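Local structure of endonuclease 8-like L720 (Acanthamoeba polyphaga mimivirus, 4MB7) at residues A[54-57]-A[61-64]; A[14-19]-A[97-102]; A[188-193]-A[239-244]; A[168-171]-A[175-178]. The protein is an endonuclease VIII-like protein of the Fpg/Nei family, with an H2TH domain and a bound zinc ion. All blocks are in the same frame, centred on the assembly; numbering follows the deposited sequence.

Contact 1: A[54-57]-A[61-64]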
loop_
_atom_site.group_PDB
_atom_site.type_symbol
_atom_site.label_atom_id
_atom_site.label_comp_id
_atom_site.label_asym_id
_atom_site.label_seq_id
_atom_site.Cartn_x
_atom_site.Cartn_y
_atom_site.Cartn_z
ATOM N N MET A 54 6.974 -15.208 0.782
ATOM C CA MET A 54 6.805 -16.619 1.128
ATOM C C MET A 54 8.148 -17.337 1.209
ATOM O O MET A 54 8.944 -17.295 0.271
ATOM C CB MET A 54 5.889 -17.317 0.124
ATOM C CG MET A 54 5.666 -18.798 0.409
ATOM S SD MET A 54 4.614 -19.588 -0.825
ATOM C CE MET A 54 4.648 -21.291 -0.273
ATOM N N LEU A 55 8.392 -17.994 2.338
ATOM C CA LEU A 55 9.650 -18.694 2.568
ATOM C C LEU A 55 9.407 -20.179 2.800
ATOM O O LEU A 55 8.564 -20.558 3.615
ATOM C CB LEU A 55 10.380 -18.093 3.771
ATOM C CG LEU A 55 10.699 -16.597 3.719
ATOM C CD1 LEU A 55 11.313 -16.142 5.033
ATOM C CD2 LEU A 55 11.630 -16.277 2.557
ATOM N N ILE A 56 10.143 -21.016 2.077
ATOM C CA ILE A 56 10.021 -22.463 2.220
ATOM C C ILE A 56 11.366 -23.117 2.530
ATOM O O ILE A 56 12.426 -22.561 2.241
ATOM C CB ILE A 56 9.432 -23.118 0.951
ATOM C CG1 ILE A 56 10.400 -22.971 -0.225
ATOM C CG2 ILE A 56 8.076 -22.519 0.612
ATOM C CD1 ILE A 56 9.924 -23.645 -1.497
ATOM N N SER A 57 11.307 -24.305 3.122
ATOM C CA SER A 57 12.497 -25.098 3.397
ATOM C C SER A 57 12.087 -26.559 3.540
ATOM O O SER A 57 11.045 -26.861 4.122
ATOM C CB SER A 57 13.190 -24.607 4.670
ATOM O OG SER A 57 14.468 -25.201 4.821
ATOM N N PRO A 61 8.312 -26.024 8.321
ATOM C CA PRO A 61 7.077 -25.275 8.067
ATOM C C PRO A 61 7.309 -24.071 7.159
ATOM O O PRO A 61 8.338 -23.400 7.255
ATOM C CB PRO A 61 6.647 -24.817 9.466
ATOM C CG PRO A 61 7.892 -24.848 10.278
ATOM C CD PRO A 61 8.689 -25.996 9.745
ATOM N N THR A 62 6.352 -23.819 6.275
ATOM C CA THR A 62 6.387 -22.652 5.406
ATOM C C THR A 62 5.950 -21.417 6.185
ATOM O O THR A 62 5.037 -21.485 7.006
ATOM C CB THR A 62 5.469 -22.854 4.183
ATOM O OG1 THR A 62 6.029 -23.862 3.331
ATOM C CG2 THR A 62 5.312 -21.562 3.387
ATOM N N TYR A 63 6.615 -20.293 5.943
ATOM C CA TYR A 63 6.238 -19.039 6.582
ATOM C C TYR A 63 6.009 -17.926 5.569
ATOM O O TYR A 63 6.546 -17.954 4.462
ATOM C CB TYR A 63 7.305 -18.600 7.586
ATOM C CG TYR A 63 7.370 -19.450 8.833
ATOM C CD1 TYR A 63 6.390 -19.353 9.814
ATOM C CD2 TYR A 63 8.416 -20.339 9.035
ATOM C CE1 TYR A 63 6.449 -20.126 10.963
ATOM C CE2 TYR A 63 8.484 -21.115 10.179
ATOM C CZ TYR A 63 7.500 -21.004 11.139
ATOM O OH TYR A 63 7.571 -21.777 12.277
ATOM N N VAL A 64 5.205 -16.946 5.961
ATOM C CA VAL A 64 5.010 -15.748 5.156
ATOM C C VAL A 64 5.356 -14.519 5.982
ATOM O O VAL A 64 4.823 -14.320 7.072
ATOM C CB VAL A 64 3.563 -15.626 4.644
ATOM C CG1 VAL A 64 3.358 -14.284 3.941
ATOM C CG2 VAL A 64 3.229 -16.781 3.710
HETATM O O HOH W 1 8.493 -25.166 3.832
#

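Contact 2: A[14-19]-A[97-102]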
loop_
_atom_site.group_PDB
_atom_site.type_symbol
_atom_site.label_atom_id
_atom_site.label_comp_id
_atom_site.label_asym_id
_atom_site.label_seq_id
_atom_site.Cartn_x
_atom_site.Cartn_y
_atom_site.Cartn_z
ATOM N N ARG A 14 11.567 -8.410 -6.371
ATOM C CA ARG A 14 10.979 -9.717 -6.670
ATOM C C ARG A 14 11.943 -10.700 -7.339
ATOM O O ARG A 14 11.700 -11.906 -7.346
ATOM C CB ARG A 14 9.703 -9.573 -7.504
ATOM C CG ARG A 14 9.906 -8.983 -8.888
ATOM C CD ARG A 14 8.610 -9.035 -9.682
ATOM N NE ARG A 14 8.678 -8.255 -10.914
ATOM C CZ ARG A 14 7.675 -8.135 -11.778
ATOM N NH1 ARG A 14 6.522 -8.749 -11.550
ATOM N NH2 ARG A 14 7.825 -7.400 -12.872
ATOM N N HIS A 15 13.030 -10.189 -7.905
ATOM C CA HIS A 15 13.997 -11.057 -8.567
ATOM C C HIS A 15 14.998 -11.660 -7.581
ATOM O O HIS A 15 16.043 -12.176 -7.974
ATOM C CB HIS A 15 14.702 -10.322 -9.709
ATOM C CG HIS A 15 13.808 -10.029 -10.873
ATOM N ND1 HIS A 15 13.220 -8.798 -11.071
ATOM C CD2 HIS A 15 13.385 -10.816 -11.891
ATOM C CE1 HIS A 15 12.482 -8.837 -12.167
ATOM N NE2 HIS A 15 12.564 -10.050 -12.683
ATOM N N THR A 16 14.662 -11.587 -6.297
ATOM C CA THR A 16 15.387 -12.325 -5.268
ATOM C C THR A 16 14.755 -13.701 -5.072
ATOM O O THR A 16 15.248 -14.521 -4.300
ATOM C CB THR A 16 15.405 -11.569 -3.926
ATOM O OG1 THR A 16 14.068 -11.209 -3.554
ATOM C CG2 THR A 16 16.256 -10.311 -4.032
ATOM N N LYS A 17 13.653 -13.933 -5.780
ATOM C CA LYS A 17 12.965 -15.217 -5.793
ATOM C C LYS A 17 13.925 -16.367 -6.111
ATOM O O LYS A 17 14.836 -16.210 -6.921
ATOM C CB LYS A 17 11.828 -15.174 -6.816
ATOM C CG LYS A 17 11.123 -16.497 -7.055
ATOM C CD LYS A 17 10.146 -16.390 -8.214
ATOM C CE LYS A 17 9.542 -17.744 -8.546
ATOM N NZ LYS A 17 8.572 -17.658 -9.673
ATOM N N ASN A 18 13.712 -17.502 -5.443
ATOM C CA ASN A 18 14.497 -18.730 -5.622
ATOM C C ASN A 18 15.898 -18.716 -5.006
ATOM O O ASN A 18 16.665 -19.663 -5.179
ATOM C CB ASN A 18 14.557 -19.162 -7.094
ATOM C CG ASN A 18 13.188 -19.459 -7.667
ATOM O OD1 ASN A 18 12.318 -19.992 -6.978
ATOM N ND2 ASN A 18 12.987 -19.111 -8.932
ATOM N N HIS A 19 16.227 -17.654 -4.279
ATOM C CA HIS A 19 17.526 -17.578 -3.614
ATOM C C HIS A 19 17.445 -17.943 -2.134
ATOM O O HIS A 19 16.405 -17.776 -1.496
ATOM C CB HIS A 19 18.161 -16.197 -3.807
ATOM C CG HIS A 19 18.630 -15.946 -5.206
ATOM N ND1 HIS A 19 19.828 -16.433 -5.686
ATOM C CD2 HIS A 19 18.058 -15.276 -6.234
ATOM C CE1 HIS A 19 19.976 -16.065 -6.946
ATOM N NE2 HIS A 19 18.916 -15.362 -7.302
ATOM N N ILE A 97 23.398 -10.567 -2.541
ATOM C CA ILE A 97 22.399 -9.508 -2.454
ATOM C C ILE A 97 21.943 -9.358 -1.006
ATOM O O ILE A 97 21.729 -10.351 -0.314
ATOM C CB ILE A 97 21.186 -9.800 -3.362
ATOM C CG1 ILE A 97 21.568 -9.615 -4.831
ATOM C CG2 ILE A 97 20.004 -8.902 -3.007
ATOM C CD1 ILE A 97 20.411 -9.786 -5.784
ATOM N N VAL A 98 21.819 -8.118 -0.543
ATOM C CA VAL A 98 21.341 -7.861 0.813
ATOM C C VAL A 98 20.078 -7.003 0.804
ATOM O O VAL A 98 20.066 -5.904 0.252
ATOM C CB VAL A 98 22.418 -7.177 1.679
ATOM C CG1 VAL A 98 21.879 -6.899 3.076
ATOM C CG2 VAL A 98 23.670 -8.041 1.753
ATOM N N LEU A 99 19.015 -7.517 1.414
ATOM C CA LEU A 99 17.766 -6.777 1.536
ATOM C C LEU A 99 17.678 -6.107 2.903
ATOM O O LEU A 99 17.916 -6.742 3.931
ATOM C CB LEU A 99 16.569 -7.709 1.331
ATOM C CG LEU A 99 16.445 -8.368 -0.043
ATOM C CD1 LEU A 99 15.351 -9.425 -0.035
ATOM C CD2 LEU A 99 16.176 -7.327 -1.116
ATOM N N ARG A 100 17.332 -4.823 2.913
ATOM C CA ARG A 100 17.257 -4.069 4.162
ATOM C C ARG A 100 15.904 -3.387 4.353
ATOM O O ARG A 100 15.444 -2.647 3.483
ATOM C CB ARG A 100 18.390 -3.042 4.240
ATOM C CG ARG A 100 19.782 -3.661 4.242
ATOM C CD ARG A 100 20.863 -2.620 4.494
ATOM N NE ARG A 100 22.157 -3.234 4.784
ATOM C CZ ARG A 100 23.006 -3.668 3.857
ATOM N NH1 ARG A 100 22.696 -3.567 2.572
ATOM N NH2 ARG A 100 24.162 -4.212 4.216
ATOM N N TRP A 101 15.281 -3.647 5.501
ATOM C CA TRP A 101 13.995 -3.051 5.858
ATOM C C TRP A 101 14.190 -1.798 6.707
ATOM O O TRP A 101 14.937 -1.814 7.685
ATOM C CB TRP A 101 13.150 -4.056 6.652
ATOM C CG TRP A 101 12.349 -5.022 5.823
ATOM C CD1 TRP A 101 10.997 -5.002 5.625
ATOM C CD2 TRP A 101 12.843 -6.159 5.099
ATOM N NE1 TRP A 101 10.621 -6.048 4.819
ATOM C CE2 TRP A 101 11.734 -6.773 4.481
ATOM C CE3 TRP A 101 14.113 -6.713 4.909
ATOM C CZ2 TRP A 101 11.857 -7.914 3.687
ATOM C CZ3 TRP A 101 14.234 -7.848 4.119
ATOM C CH2 TRP A 101 13.112 -8.435 3.518
ATOM N N TYR A 102 13.507 -0.717 6.341
ATOM C CA TYR A 102 13.536 0.514 7.127
ATOM C C TYR A 102 12.127 1.003 7.439
ATOM O O TYR A 102 11.256 0.974 6.572
ATOM C CB TYR A 102 14.296 1.613 6.385
ATOM C CG TYR A 102 15.756 1.306 6.167
ATOM C CD1 TYR A 102 16.704 1.633 7.127
ATOM C CD2 TYR A 102 16.188 0.687 5.002
ATOM C CE1 TYR A 102 18.044 1.352 6.932
ATOM C CE2 TYR A 102 17.527 0.402 4.798
ATOM C CZ TYR A 102 18.450 0.737 5.766
ATOM O OH TYR A 102 19.782 0.454 5.567
#

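Contact 3: A[188-193]-A[239-244]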
loop_
_atom_site.group_PDB
_atom_site.type_symbol
_atom_site.label_atom_id
_atom_site.label_comp_id
_atom_site.label_asym_id
_atom_site.label_seq_id
_atom_site.Cartn_x
_atom_site.Cartn_y
_atom_site.Cartn_z
ATOM N N ALA A 188 -7.601 13.102 -5.638
ATOM C CA ALA A 188 -8.726 12.611 -6.425
ATOM C C ALA A 188 -9.984 13.423 -6.142
ATOM O O ALA A 188 -10.744 13.748 -7.055
ATOM C CB ALA A 188 -8.972 11.144 -6.139
ATOM N N LEU A 189 -10.197 13.749 -4.872
ATOM C CA LEU A 189 -11.371 14.514 -4.470
ATOM C C LEU A 189 -11.373 15.912 -5.079
ATOM O O LEU A 189 -12.427 16.425 -5.461
ATOM C CB LEU A 189 -11.482 14.582 -2.946
ATOM C CG LEU A 189 -12.033 13.315 -2.286
ATOM C CD1 LEU A 189 -11.951 13.407 -0.771
ATOM C CD2 LEU A 189 -13.465 13.054 -2.733
ATOM N N TYR A 190 -10.198 16.526 -5.180
ATOM C CA TYR A 190 -10.098 17.826 -5.831
ATOM C C TYR A 190 -10.324 17.706 -7.334
ATOM O O TYR A 190 -10.974 18.553 -7.942
ATOM C CB TYR A 190 -8.748 18.495 -5.572
ATOM C CG TYR A 190 -8.600 19.771 -6.367
ATOM C CD1 TYR A 190 -9.271 20.925 -5.985
ATOM C CD2 TYR A 190 -7.822 19.815 -7.518
ATOM C CE1 TYR A 190 -9.161 22.090 -6.713
ATOM C CE2 TYR A 190 -7.706 20.981 -8.256
ATOM C CZ TYR A 190 -8.379 22.115 -7.846
ATOM O OH TYR A 190 -8.273 23.282 -8.566
ATOM N N ASP A 191 -9.773 16.650 -7.921
ATOM C CA ASP A 191 -9.891 16.403 -9.354
ATOM C C ASP A 191 -11.356 16.236 -9.762
ATOM O O ASP A 191 -11.738 16.561 -10.887
ATOM C CB ASP A 191 -9.089 15.155 -9.731
ATOM C CG ASP A 191 -8.848 15.037 -11.223
ATOM O OD1 ASP A 191 -8.841 16.077 -11.913
ATOM O OD2 ASP A 191 -8.651 13.900 -11.701
ATOM N N CYS A 192 -12.169 15.736 -8.837
ATOM C CA CYS A 192 -13.578 15.480 -9.108
ATOM C C CYS A 192 -14.496 16.514 -8.461
ATOM O O CYS A 192 -15.715 16.355 -8.474
ATOM C CB CYS A 192 -13.964 14.078 -8.636
ATOM S SG CYS A 192 -12.991 12.753 -9.387
ATOM N N LYS A 193 -13.901 17.560 -7.892
ATOM C CA LYS A 193 -14.652 18.655 -7.276
ATOM C C LYS A 193 -15.632 18.172 -6.211
ATOM O O LYS A 193 -16.762 18.649 -6.129
ATOM C CB LYS A 193 -15.384 19.473 -8.347
ATOM C CG LYS A 193 -14.454 20.261 -9.257
ATOM C CD LYS A 193 -15.173 20.766 -10.500
ATOM C CE LYS A 193 -16.364 21.640 -10.143
ATOM N NZ LYS A 193 -15.974 22.857 -9.373
ATOM N N LEU A 239 1.077 16.948 -8.496
ATOM C CA LEU A 239 0.217 17.240 -7.350
ATOM C C LEU A 239 -0.445 18.606 -7.507
ATOM O O LEU A 239 0.205 19.576 -7.889
ATOM C CB LEU A 239 1.016 17.185 -6.048
ATOM C CG LEU A 239 1.695 15.851 -5.728
ATOM C CD1 LEU A 239 2.423 15.925 -4.394
ATOM C CD2 LEU A 239 0.682 14.715 -5.729
ATOM N N ARG A 240 -1.739 18.677 -7.207
ATOM C CA ARG A 240 -2.508 19.894 -7.445
ATOM C C ARG A 240 -3.101 20.505 -6.177
ATOM O O ARG A 240 -3.397 21.699 -6.144
ATOM C CB ARG A 240 -3.619 19.630 -8.470
ATOM C CG ARG A 240 -3.110 19.314 -9.870
ATOM C CD ARG A 240 -4.169 18.603 -10.702
ATOM N NE ARG A 240 -5.345 19.433 -10.944
ATOM C CZ ARG A 240 -6.503 18.968 -11.402
ATOM N NH1 ARG A 240 -6.645 17.674 -11.660
ATOM N NH2 ARG A 240 -7.523 19.793 -11.596
ATOM N N ILE A 241 -3.281 19.695 -5.138
ATOM C CA ILE A 241 -3.927 20.185 -3.922
ATOM C C ILE A 241 -3.190 19.781 -2.641
ATOM O O ILE A 241 -3.418 20.363 -1.581
ATOM C CB ILE A 241 -5.403 19.726 -3.840
ATOM C CG1 ILE A 241 -6.217 20.668 -2.946
ATOM C CG2 ILE A 241 -5.499 18.285 -3.358
ATOM C CD1 ILE A 241 -6.292 22.090 -3.466
ATOM N N TYR A 242 -2.303 18.795 -2.740
ATOM C CA TYR A 242 -1.607 18.294 -1.557
ATOM C C TYR A 242 -0.667 19.337 -0.956
ATOM O O TYR A 242 0.294 19.763 -1.599
ATOM C CB TYR A 242 -0.841 17.007 -1.867
ATOM C CG TYR A 242 -0.173 16.404 -0.651
ATOM C CD1 TYR A 242 -0.929 15.889 0.395
ATOM C CD2 TYR A 242 1.210 16.349 -0.547
ATOM C CE1 TYR A 242 -0.326 15.339 1.511
ATOM C CE2 TYR A 242 1.824 15.799 0.565
ATOM C CZ TYR A 242 1.050 15.296 1.590
ATOM O OH TYR A 242 1.651 14.746 2.700
ATOM N N ARG A 243 -0.989 19.769 0.252
ATOM C CA ARG A 243 -0.182 20.731 0.994
ATOM C C ARG A 243 -0.018 22.038 0.240
ATOM O O ARG A 243 0.987 22.707 0.359
ATOM C CB ARG A 243 1.172 20.128 1.359
ATOM C CG ARG A 243 1.068 19.183 2.539
ATOM C CD ARG A 243 2.370 18.476 2.855
ATOM N NE ARG A 243 2.213 17.640 4.036
ATOM C CZ ARG A 243 3.200 16.972 4.617
ATOM N NH1 ARG A 243 4.431 17.041 4.123
ATOM N NH2 ARG A 243 2.954 16.241 5.694
ATOM N N LYS A 244 -1.030 22.392 -0.535
ATOM C CA LYS A 244 -1.032 23.645 -1.275
ATOM C C LYS A 244 -1.805 24.706 -0.501
ATOM O O LYS A 244 -2.840 24.415 0.100
ATOM C CB LYS A 244 -1.655 23.448 -2.658
ATOM C CG LYS A 244 -0.894 22.485 -3.553
ATOM C CD LYS A 244 0.442 23.065 -3.981
ATOM C CE LYS A 244 1.247 22.056 -4.785
ATOM N NZ LYS A 244 0.489 21.553 -5.963
HETATM O O HOH W 2 -8.262 22.699 -11.447
HETATM O O HOH W 3 -10.015 18.245 -12.859
#

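Contact 4: A[168-171]-A[175-178]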
loop_
_atom_site.group_PDB
_atom_site.type_symbol
_atom_site.label_atom_id
_atom_site.label_comp_id
_atom_site.label_asym_id
_atom_site.label_seq_id
_atom_site.Cartn_x
_atom_site.Cartn_y
_atom_site.Cartn_z
ATOM N N THR A 168 -13.813 10.839 2.504
ATOM C CA THR A 168 -12.399 10.659 2.831
ATOM C C THR A 168 -12.160 9.368 3.618
ATOM O O THR A 168 -11.221 8.623 3.333
ATOM C CB THR A 168 -11.829 11.864 3.613
ATOM O OG1 THR A 168 -11.623 12.962 2.717
ATOM C CG2 THR A 168 -10.497 11.508 4.265
ATOM N N ASP A 169 -13.030 9.093 4.581
ATOM C CA ASP A 169 -12.953 7.880 5.378
ATOM C C ASP A 169 -13.129 6.649 4.511
ATOM O O ASP A 169 -12.435 5.667 4.683
ATOM C CB ASP A 169 -14.027 7.870 6.465
ATOM C CG ASP A 169 -13.596 8.587 7.729
ATOM O OD1 ASP A 169 -12.428 9.017 7.822
ATOM O OD2 ASP A 169 -14.438 8.721 8.642
ATOM N N PHE A 170 -14.065 6.714 3.575
ATOM C CA PHE A 170 -14.357 5.584 2.701
ATOM C C PHE A 170 -13.233 5.327 1.696
ATOM O O PHE A 170 -12.922 4.177 1.389
ATOM C CB PHE A 170 -15.691 5.791 1.979
ATOM C CG PHE A 170 -16.126 4.610 1.161
ATOM C CD1 PHE A 170 -16.300 3.370 1.748
ATOM C CD2 PHE A 170 -16.377 4.746 -0.194
ATOM C CE1 PHE A 170 -16.705 2.281 0.999
ATOM C CE2 PHE A 170 -16.785 3.662 -0.949
ATOM C CZ PHE A 170 -16.950 2.428 -0.352
ATOM N N LEU A 171 -12.625 6.397 1.193
ATOM C CA LEU A 171 -11.535 6.270 0.226
ATOM C C LEU A 171 -10.280 5.687 0.864
ATOM O O LEU A 171 -9.395 5.189 0.168
ATOM C CB LEU A 171 -11.209 7.622 -0.412
ATOM C CG LEU A 171 -12.247 8.204 -1.373
ATOM C CD1 LEU A 171 -11.734 9.502 -1.970
ATOM C CD2 LEU A 171 -12.594 7.204 -2.466
ATOM N N GLU A 175 -10.226 -2.208 2.730
ATOM C CA GLU A 175 -10.965 -3.355 2.225
ATOM C C GLU A 175 -11.471 -3.067 0.814
ATOM O O GLU A 175 -11.540 -3.964 -0.027
ATOM C CB GLU A 175 -12.134 -3.696 3.149
ATOM C CG GLU A 175 -12.995 -4.845 2.654
ATOM C CD GLU A 175 -14.062 -5.250 3.650
ATOM O OE1 GLU A 175 -14.029 -4.748 4.794
ATOM O OE2 GLU A 175 -14.933 -6.070 3.290
ATOM N N TYR A 176 -11.801 -1.806 0.556
ATOM C CA TYR A 176 -12.405 -1.416 -0.718
ATOM C C TYR A 176 -11.457 -0.651 -1.640
ATOM O O TYR A 176 -11.573 -0.730 -2.862
ATOM C CB TYR A 176 -13.690 -0.622 -0.472
ATOM C CG TYR A 176 -14.753 -1.449 0.211
ATOM C CD1 TYR A 176 -15.540 -2.332 -0.516
ATOM C CD2 TYR A 176 -14.957 -1.365 1.582
ATOM C CE1 TYR A 176 -16.502 -3.102 0.099
ATOM C CE2 TYR A 176 -15.923 -2.130 2.207
ATOM C CZ TYR A 176 -16.692 -2.997 1.460
ATOM O OH TYR A 176 -17.656 -3.763 2.073
ATOM N N PHE A 177 -10.519 0.085 -1.052
ATOM C CA PHE A 177 -9.498 0.781 -1.827
ATOM C C PHE A 177 -8.094 0.447 -1.325
ATOM O O PHE A 177 -7.364 1.339 -0.889
ATOM C CB PHE A 177 -9.719 2.295 -1.771
ATOM C CG PHE A 177 -11.009 2.746 -2.395
ATOM C CD1 PHE A 177 -12.164 2.848 -1.637
ATOM C CD2 PHE A 177 -11.064 3.075 -3.741
ATOM C CE1 PHE A 177 -13.352 3.264 -2.209
ATOM C CE2 PHE A 177 -12.251 3.494 -4.320
ATOM C CZ PHE A 177 -13.394 3.589 -3.551
ATOM N N PRO A 178 -7.704 -0.838 -1.392
ATOM C CA PRO A 178 -6.382 -1.214 -0.881
ATOM C C PRO A 178 -5.262 -0.537 -1.669
ATOM O O PRO A 178 -5.192 -0.681 -2.888
ATOM C CB PRO A 178 -6.345 -2.732 -1.086
ATOM C CG PRO A 178 -7.299 -2.988 -2.200
ATOM C CD PRO A 178 -8.389 -1.972 -2.041
#

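Contact 1: A[54-57]-A[61-64]
Leu55 and Tyr63 form the hydrogen-bonded antiparallel pair of a beta hairpin, joining strands 50-56 and 63-70 close to its turn. Leu55 N donates a hydrogen bond to Tyr63 O at 2.8 Å with an almost straight N-H...O angle of 174°, and Tyr63 N returns a bond to Leu55 O at 3.0 Å. The backbone N and O of both Leu55 and Tyr63 are thus satisfied within the hairpin. Strand 40-47 serves the other edge of 50-56 through backbone bonds to Met54 and Ile56, and Val64 bonds onward to Leu109, so both strands lie inside the four-stranded sheet. The next pair, Met54 with Val64, is non-hydrogen-bonded and places two apolar side chains on the face opposite to that of Leu55 and Tyr63. Met54, unbranched and flexible, suits a long reach here: with CG swung directly away from the backbone N (chi1 180°) and the rest of the chain extended, it runs along the sheet until CE meets Thr62 CG2 at 3.7 Å. Thr62 serves two needs near the turn. Its methyl packs on Met54, and its hydroxyl lies beside Ile56, 3.7 Å from OG1 to Ile56 CG2, where it can take up water. One water molecule bridges the two chain segments beside the turn: it accepts a hydrogen bond from Ser57 N at 3.0 Å and hydrogen-bonds Thr62 OG1 at 2.8 Å.

Contact 2: A[14-19]-A[97-102]
Thr16 rests its forked side chain against Ile97 and Leu99, two alternate residues that point from the same face toward it. Its methyl meets the branch methyl of Ile97 at a slant, with Thr16 CG2 4.1 Å from Ile97 CG2. Against Leu99 the two side chains approach end-on: Leu99 CD1 is 4.1 Å from Thr16 OG1, and Leu99 CD2 is 4.2 Å from Thr16 CG2. The first torsion of Thr16 (chi1 52°) sets its hydroxyl between the backbone N and the carbonyl carbon and places the methyl opposite the carbonyl carbon, where it faces both Ile97 and Leu99. A threonine fits this buried place because it offers a methyl to the aliphatic pair while its hydroxyl is satisfied by hydrogen bonds with Ile13 O, at the end of helix 5-13, and with Trp44 NE1. Behind Thr16 the chain reverses in a type II beta turn from Thr16 to His19, closed by His19 N to Thr16 O at 3.3 Å; Asn18 takes the position of positive phi, a conformation that asparagine tolerates well. Thr16 also touches Leu93 and Ile41, and Leu99 leans on Trp44, so residues of both sheets surround the contact. Such packing of a connecting loop against the inward-facing aliphatics of strand 98-102 belongs to the two-sheet beta sandwich that forms the N-terminal domain of the Fpg/Nei fold.

Contact 3: A[188-193]-A[239-244]
Tyr190 and Ile241 mark the closest backbone approach, 6.9 Å between their CA atoms, where the last turn of helix 182-191 faces an irregular loop. The helix ends in a Schellman motif with Lys193 as the C-prime residue, and the loop turns back in a type II beta turn from Ile241 to Lys244. Tyr190 meets both loop side chains, Ile241 over a ring face and Arg240 NE at the ring edge. Ile241 lays CD1 toward the rim of that face, while its CG2 packs on Tyr190 CB at 3.9 Å; branched at CB, it can touch both the base and the ring of the tyrosine. Arg240 crosses the phenol at about a right angle, the guanidinium plane turned 77° from the ring, and its NH2 comes to 3.5 Å from Tyr190 CE2. The arginine chain bends at chi3 (64°), which carries the guanidinium over to the helix end, where NH1 forms a salt bridge with Asp191 OD1 at 2.7 Å. That bond is somewhat bent (149°): OD1 lies near the guanidinium plane, but the donor arrives from well above the carboxylate plane. Arg240 NH2 binds two waters, one shared with Tyr190 OH and the other donating to Asp191 OD1. Lys217 and Ser214 of helix 205-230 hold OD2, so the carboxylate is probably kept ionised. Glu187 accepts from the backbone N of Arg240, Ile241 and Tyr242, while Tyr190 also packs on Cys271, a zinc ligand. Residues 239-244 lie between helix 205-230 and strand 254-258, so the contact fastens an H2TH-domain helix end to the chain entering the zinc-binding region.

Contact 4: A[168-171]-A[175-178]
Phe177 drives its edge into the face of Phe170, a T-shaped pair with centroids 5.5 Å apart and planes at 88°; Phe177 CE1 is 3.7 Å from Phe170 CE2. Leu171 attends to a face of the same Phe177 ring, its CD2 standing 4.1 Å from the ring centroid and 20° off the normal, a CH-pi contact. A flat phenylalanine suits this spot because it can offer an edge to one neighbour and a face to the next. It also approaches the helix backbone, with Phe177 CD1 3.4 Å from Phe170 O and Phe177 CB 3.5 Å from Leu171 O. Tyr176 completes the aromatic cluster, its CD2 4.1 Å from Phe170 CE1 and its ring set obliquely to the phenylalanine. Phe170 reaches both aromatic partners because its ring is swung away from the backbone N (chi1 -174°). Residues 175-178 belong to the connection between helix 167-171 and helix 182-191 in the H2TH domain, consistent with the turn region of a helix-two-turn-helix motif. Around the cluster, helix 148-161 supplies the next shell: Leu155 touches both Phe170 and Phe177, Ile159 packs on Phe170, and His154 stacks its ring on Tyr176. On the side of helix 182-191, Leu171 rests against Gln185 and Leu189, and Thr168 OG1 is hydrogen-bonded to Gln185 OE1, tying the two helices together.

Contacts 1 and 2 belong to the N-terminal beta sandwich, with centres about 15 Å apart and no direct touch; the hairpin of contact 1 falls in the chain between the two segments of contact 2. Contacts 3 and 4 lie in the C-terminal half, centres about 17 Å apart, and do meet: Leu189 CD1 packs on Thr168 OG1 at 3.5 Å, joining the successive helices 167-171 and 182-191. About 42 Å separates the centres of contacts 1 and 3, which lie on opposite sides of the chain's centre. Contact 3 adjoins the zinc ion, bound by Cys247, His251, Cys268 and Cys271, with the Tyr190 side chain about 4 Å from the metal.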